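Local coordinates for glucan-binding protein C, GbpC (Streptococcus mutans UA159, PDB 5UQZ) that binds glucan and probably mediates both sucrose-dependent and sucrose-independent adherence of this cariogenic streptococcus as a cell-wall-anchored surface protein, at residues 12-17 with 348-353; 30-35 with 342-347. All blocks are in the same frame, centred on the assembly; numbering follows the deposited sequence.

How the interactions relate
From the N terminus the chain first runs along helix 3-51, which contributes residues 12-17 to interaction 1 and then residues 30-35 to interaction 2. It next builds the beta-supersandwich body of this glucan-binding region, one piece of a longer wall-anchored protein, and returns after strand 325-329 as an extended tail. That tail meets the helix first at 342-347, closing the inner loop of interaction 2, and then at 348-353, closing the outer loop of interaction 1. The loops are nested, and the tail runs antiparallel to the helix. With centres about 22 Å apart, the two contacts tie the C-terminal tail to the N-terminal helix, well away from the calcium site.

Interaction 1 (12-17 with 348-353); sequences AEFPQK and PEKPEL
The ammonium group of Lys350 lies close to CZ of Phe14 and is gripped by two oxygens: its NZ donates to the carbonyl O of Pro351 at 2.7 Å, and it is also hydrogen-bonded to Gln18 OE1 on the next turn of the helix. A bend at chi2 folds the lysine chain back toward the carbonyl of the residue that follows it. The donor stands 25° out of the plane of that carbonyl. NZ of Lys350 thereby comes within 3.6 Å of Phe14 CZ.

Phe14 carries most of the apolar contact. With CG anti to the backbone N (chi1 -158°), its ring reaches from the helix to the tail. Leu353 lies over one face in a CH-pi contact, its CG 3.6 Å from the ring centroid and only 6° off the normal, while its methyls divide over the ring, CD1 of Leu353 near CD2 of Phe14 and CD2 of Leu353 near CD1 of Phe14. The backbone of Pro351 meets the ring edge, with its O 3.6 Å from Phe14 CE1.

One turn further along the helix, Lys17 offers its aliphatic base to the proline: the CB atoms of Lys17 and Pro351 are 3.9 Å apart. The lysine chain then leaves the tail, and its NZ forms a salt bridge with Glu13 OE1 within the helix.

This is surface packing of an irregular, proline-containing tail against one side of helix 3-51, far from the strands of the beta-rich body; Tyr21 of the same helix continues the packing surface against Pro348, Lys350 and Pro351.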
loop_
_atom_site.group_PDB
_atom_site.type_symbol
_atom_site.label_atom_id
_atom_site.label_comp_id
_atom_site.label_asym_id
_atom_site.label_seq_id
_atom_site.Cartn_x
_atom_site.Cartn_y
_atom_site.Cartn_z
ATOM N N ALA A 12 -39.489 28.296 7.649
ATOM C CA ALA A 12 -38.923 28.183 6.312
ATOM C C ALA A 12 -37.738 27.229 6.264
ATOM O O ALA A 12 -37.539 26.556 5.255
ATOM C CB ALA A 12 -38.501 29.564 5.812
ATOM N N GLU A 13 -36.939 27.181 7.325
ATOM C CA GLU A 13 -35.701 26.410 7.352
ATOM C C GLU A 13 -35.919 24.974 7.785
ATOM O O GLU A 13 -35.009 24.162 7.632
ATOM C CB GLU A 13 -34.710 27.093 8.306
ATOM C CG GLU A 13 -34.204 28.448 7.773
ATOM C CD GLU A 13 -33.105 29.087 8.612
ATOM O OE1 GLU A 13 -32.820 28.597 9.727
ATOM O OE2 GLU A 13 -32.521 30.101 8.146
ATOM N N PHE A 14 -37.096 24.647 8.312
ATOM C CA PHE A 14 -37.302 23.321 8.880
ATOM C C PHE A 14 -37.117 22.193 7.877
ATOM O O PHE A 14 -36.460 21.211 8.241
ATOM C CB PHE A 14 -38.644 23.261 9.621
ATOM C CG PHE A 14 -38.733 22.149 10.658
ATOM C CD1 PHE A 14 -37.770 22.005 11.652
ATOM C CD2 PHE A 14 -39.806 21.265 10.648
ATOM C CE1 PHE A 14 -37.864 21.000 12.615
ATOM C CE2 PHE A 14 -39.918 20.249 11.601
ATOM C CZ PHE A 14 -38.913 20.112 12.594
ATOM N N PRO A 15 -37.628 22.266 6.644
ATOM C CA PRO A 15 -37.402 21.155 5.711
ATOM C C PRO A 15 -35.936 20.894 5.480
ATOM O O PRO A 15 -35.513 19.728 5.513
ATOM C CB PRO A 15 -38.135 21.598 4.445
ATOM C CG PRO A 15 -39.242 22.507 4.965
ATOM C CD PRO A 15 -38.638 23.227 6.130
ATOM N N GLN A 16 -35.129 21.945 5.301
ATOM C CA GLN A 16 -33.689 21.739 5.124
ATOM C C GLN A 16 -33.043 21.147 6.378
ATOM O O GLN A 16 -32.154 20.277 6.275
ATOM C CB GLN A 16 -32.997 23.044 4.714
ATOM C CG GLN A 16 -31.540 22.863 4.300
ATOM C CD GLN A 16 -30.548 23.144 5.428
ATOM O OE1 GLN A 16 -30.769 24.012 6.273
ATOM N NE2 GLN A 16 -29.429 22.423 5.422
ATOM N N LYS A 17 -33.438 21.618 7.570
ATOM C CA LYS A 17 -32.895 21.050 8.803
ATOM C C LYS A 17 -33.216 19.563 8.917
ATOM O O LYS A 17 -32.367 18.771 9.346
ATOM C CB LYS A 17 -33.377 21.799 10.052
ATOM C CG LYS A 17 -32.755 23.162 10.183
ATOM C CD LYS A 17 -31.911 23.249 11.484
ATOM C CE LYS A 17 -31.505 24.688 11.819
ATOM N NZ LYS A 17 -31.398 25.425 10.524
ATOM N N PRO A 348 -26.879 12.657 16.019
ATOM C CA PRO A 348 -27.235 14.072 15.908
ATOM C C PRO A 348 -28.521 14.388 16.648
ATOM O O PRO A 348 -29.400 13.544 16.810
ATOM C CB PRO A 348 -27.442 14.270 14.405
ATOM C CG PRO A 348 -27.852 12.901 13.902
ATOM C CD PRO A 348 -26.992 11.957 14.722
ATOM N N GLU A 349 -28.582 15.613 17.148
ATOM C CA GLU A 349 -29.796 16.109 17.778
ATOM C C GLU A 349 -30.874 16.322 16.722
ATOM O O GLU A 349 -30.619 16.904 15.668
ATOM C CB GLU A 349 -29.495 17.415 18.512
ATOM C CG GLU A 349 -28.565 17.220 19.704
ATOM C CD GLU A 349 -28.333 18.491 20.502
ATOM O OE1 GLU A 349 -28.877 19.547 20.126
ATOM O OE2 GLU A 349 -27.591 18.433 21.508
ATOM N N LYS A 350 -32.071 15.827 16.998
ATOM C CA LYS A 350 -33.153 15.962 16.020
ATOM C C LYS A 350 -33.636 17.419 16.002
ATOM O O LYS A 350 -33.902 17.984 17.062
ATOM C CB LYS A 350 -34.285 14.938 16.349
ATOM C CG LYS A 350 -35.141 14.450 15.129
ATOM C CD LYS A 350 -35.613 15.692 14.338
ATOM C CE LYS A 350 -36.682 15.567 13.221
ATOM N NZ LYS A 350 -37.138 16.928 12.746
ATOM N N PRO A 351 -33.703 18.076 14.839
ATOM C CA PRO A 351 -34.300 19.412 14.801
ATOM C C PRO A 351 -35.763 19.377 15.198
ATOM O O PRO A 351 -36.507 18.456 14.853
ATOM C CB PRO A 351 -34.142 19.834 13.333
ATOM C CG PRO A 351 -33.943 18.607 12.581
ATOM C CD PRO A 351 -33.199 17.701 13.501
ATOM N N GLU A 352 -36.163 20.389 15.945
ATOM C CA GLU A 352 -37.547 20.515 16.365
ATOM C C GLU A 352 -37.979 21.964 16.229
ATOM O O GLU A 352 -37.151 22.885 16.237
ATOM C CB GLU A 352 -37.726 20.029 17.820
ATOM C CG GLU A 352 -37.253 18.597 18.068
ATOM C CD GLU A 352 -38.166 17.540 17.462
ATOM O OE1 GLU A 352 -39.303 17.853 17.046
ATOM O OE2 GLU A 352 -37.733 16.374 17.397
ATOM N N LEU A 353 -39.301 22.152 16.088
ATOM C CA LEU A 353 -39.921 23.459 16.185
ATOM C C LEU A 353 -40.492 23.736 17.569
ATOM O O LEU A 353 -40.679 24.905 17.931
ATOM C CB LEU A 353 -41.005 23.593 15.117
ATOM C CG LEU A 353 -40.511 23.642 13.675
ATOM C CD1 LEU A 353 -41.710 23.647 12.732
ATOM C CD2 LEU A 353 -39.577 24.839 13.375
#

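Interaction 2 (30-35 with 342-347); sequences SDVKEY and GAKPTP
Tyr35 lays one face of its ring against the backbone of Lys344, whose CA stands 3.6 Å from the ring centroid and 13° off the normal, a CH-pi contact made by the main chain itself. The lysine side chain then crosses the tyrosine at about a right angle. Its CB lies 3.7 Å from CE2 of Tyr35 and its CG passes near the same side of the ring, so the aliphatic part of the lysine extends the overlap before the ammonium end turns off from residues 30-35.

The phenol is also fixed at its far end. Tyr35 OH donates a hydrogen bond of 3.1 Å to the carbonyl O of Gly342, which lies at the edge of the ring and near its plane. The hydroxyl comes in slightly out of the carbonyl plane, 15° from it. A chi1 of 174° swings the ring to the side opposite the backbone N, and its hydroxyl reaches the start of the tail segment.

Pro345 fills the angle between the tyrosine and the preceding helical turn. Its CD rests 3.6 Å from Tyr35 CG, while its CG packs against CB of Asp31 at 3.9 Å. Val32 adds a looser apolar touch, with its CG2 4.2 Å from CB of Pro345. Tyr28, a turn earlier on helix 3-51, receives Pro345 as well as Pro347. The contact thus packs the loop after strand 325-329 on a helix predicted to be coiled coil, at the surface and away from the calcium site.

The chemistry is mainly apolar, with one directed bond: that bond probably holds the hydroxyl end in place and restricts swinging of the side chain, while Lys344 and Pro345 packed on the ring probably hinder its rotation.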
loop_
_atom_site.group_PDB
_atom_site.type_symbol
_atom_site.label_atom_id
_atom_site.label_comp_id
_atom_site.label_asym_id
_atom_site.label_seq_id
_atom_site.Cartn_x
_atom_site.Cartn_y
_atom_site.Cartn_z
ATOM N N SER A 30 -23.485 4.761 9.995
ATOM C CA SER A 30 -22.288 4.244 9.329
ATOM C C SER A 30 -21.072 4.376 10.237
ATOM O O SER A 30 -20.236 3.453 10.334
ATOM C CB SER A 30 -22.074 5.033 8.030
ATOM O OG SER A 30 -20.834 4.678 7.419
ATOM N N ASP A 31 -20.924 5.545 10.869
ATOM C CA ASP A 31 -19.789 5.782 11.755
ATOM C C ASP A 31 -19.781 4.829 12.948
ATOM O O ASP A 31 -18.705 4.422 13.403
ATOM C CB ASP A 31 -19.813 7.212 12.286
ATOM C CG ASP A 31 -19.447 8.257 11.239
ATOM O OD1 ASP A 31 -18.949 7.888 10.158
ATOM O OD2 ASP A 31 -19.649 9.471 11.503
ATOM N N VAL A 32 -20.948 4.490 13.501
ATOM C CA VAL A 32 -20.988 3.572 14.637
ATOM C C VAL A 32 -20.443 2.220 14.223
ATOM O O VAL A 32 -19.690 1.593 14.968
ATOM C CB VAL A 32 -22.406 3.447 15.222
ATOM C CG1 VAL A 32 -22.518 2.230 16.167
ATOM C CG2 VAL A 32 -22.805 4.707 15.938
ATOM N N LYS A 33 -20.803 1.752 13.027
ATOM C CA LYS A 33 -20.291 0.459 12.599
ATOM C C LYS A 33 -18.785 0.502 12.416
ATOM O O LYS A 33 -18.073 -0.454 12.777
ATOM C CB LYS A 33 -20.992 0.052 11.302
ATOM C CG LYS A 33 -22.417 -0.406 11.560
ATOM C CD LYS A 33 -23.104 -0.778 10.321
ATOM C CE LYS A 33 -23.197 0.416 9.479
ATOM N NZ LYS A 33 -22.937 0.104 8.049
ATOM N N GLU A 34 -18.280 1.590 11.843
ATOM C CA GLU A 34 -16.841 1.684 11.656
ATOM C C GLU A 34 -16.138 1.749 12.997
ATOM O O GLU A 34 -15.108 1.100 13.195
ATOM C CB GLU A 34 -16.481 2.911 10.823
ATOM C CG GLU A 34 -16.892 2.818 9.381
ATOM C CD GLU A 34 -16.216 3.878 8.525
ATOM O OE1 GLU A 34 -15.386 4.679 9.023
ATOM O OE2 GLU A 34 -16.493 3.892 7.323
ATOM N N TYR A 35 -16.690 2.527 13.930
ATOM C CA TYR A 35 -16.116 2.660 15.257
ATOM C C TYR A 35 -16.063 1.313 15.957
ATOM O O TYR A 35 -15.056 0.956 16.584
ATOM C CB TYR A 35 -16.971 3.633 16.082
ATOM C CG TYR A 35 -16.514 3.695 17.500
ATOM C CD1 TYR A 35 -15.457 4.523 17.874
ATOM C CD2 TYR A 35 -17.090 2.884 18.458
ATOM C CE1 TYR A 35 -15.035 4.578 19.159
ATOM C CE2 TYR A 35 -16.638 2.910 19.780
ATOM C CZ TYR A 35 -15.604 3.755 20.101
ATOM O OH TYR A 35 -15.152 3.842 21.398
ATOM N N GLY A 342 -10.830 6.625 19.577
ATOM C CA GLY A 342 -11.407 7.698 20.380
ATOM C C GLY A 342 -12.784 7.339 20.927
ATOM O O GLY A 342 -13.096 6.176 21.202
ATOM N N ALA A 343 -13.618 8.360 21.080
ATOM C CA ALA A 343 -14.938 8.203 21.689
ATOM C C ALA A 343 -15.949 7.722 20.663
ATOM O O ALA A 343 -15.863 8.053 19.479
ATOM C CB ALA A 343 -15.429 9.527 22.284
ATOM N N LYS A 344 -16.905 6.920 21.129
ATOM C CA LYS A 344 -17.958 6.444 20.251
ATOM C C LYS A 344 -18.736 7.614 19.648
ATOM O O LYS A 344 -19.004 8.609 20.327
ATOM C CB LYS A 344 -18.888 5.508 21.018
ATOM C CG LYS A 344 -19.956 4.858 20.188
ATOM C CD LYS A 344 -21.061 4.321 21.049
ATOM C CE LYS A 344 -21.733 3.131 20.400
ATOM N NZ LYS A 344 -23.173 3.057 20.747
ATOM N N PRO A 345 -19.079 7.547 18.375
ATOM C CA PRO A 345 -19.930 8.577 17.774
ATOM C C PRO A 345 -21.226 8.755 18.549
ATOM O O PRO A 345 -21.766 7.811 19.137
ATOM C CB PRO A 345 -20.212 8.022 16.369
ATOM C CG PRO A 345 -19.089 7.102 16.068
ATOM C CD PRO A 345 -18.701 6.502 17.409
ATOM N N THR A 346 -21.706 9.977 18.549
ATOM C CA THR A 346 -22.972 10.326 19.192
ATOM C C THR A 346 -23.990 10.736 18.133
ATOM O O THR A 346 -23.618 11.351 17.124
ATOM C CB THR A 346 -22.783 11.470 20.193
ATOM O OG1 THR A 346 -22.142 12.571 19.534
ATOM C CG2 THR A 346 -21.915 11.012 21.370
ATOM N N PRO A 347 -25.270 10.396 18.328
ATOM C CA PRO A 347 -26.253 10.668 17.291
ATOM C C PRO A 347 -26.532 12.155 17.200
ATOM O O PRO A 347 -26.389 12.887 18.195
ATOM C CB PRO A 347 -27.500 9.906 17.775
ATOM C CG PRO A 347 -27.323 9.769 19.218
ATOM C CD PRO A 347 -25.844 9.617 19.439
#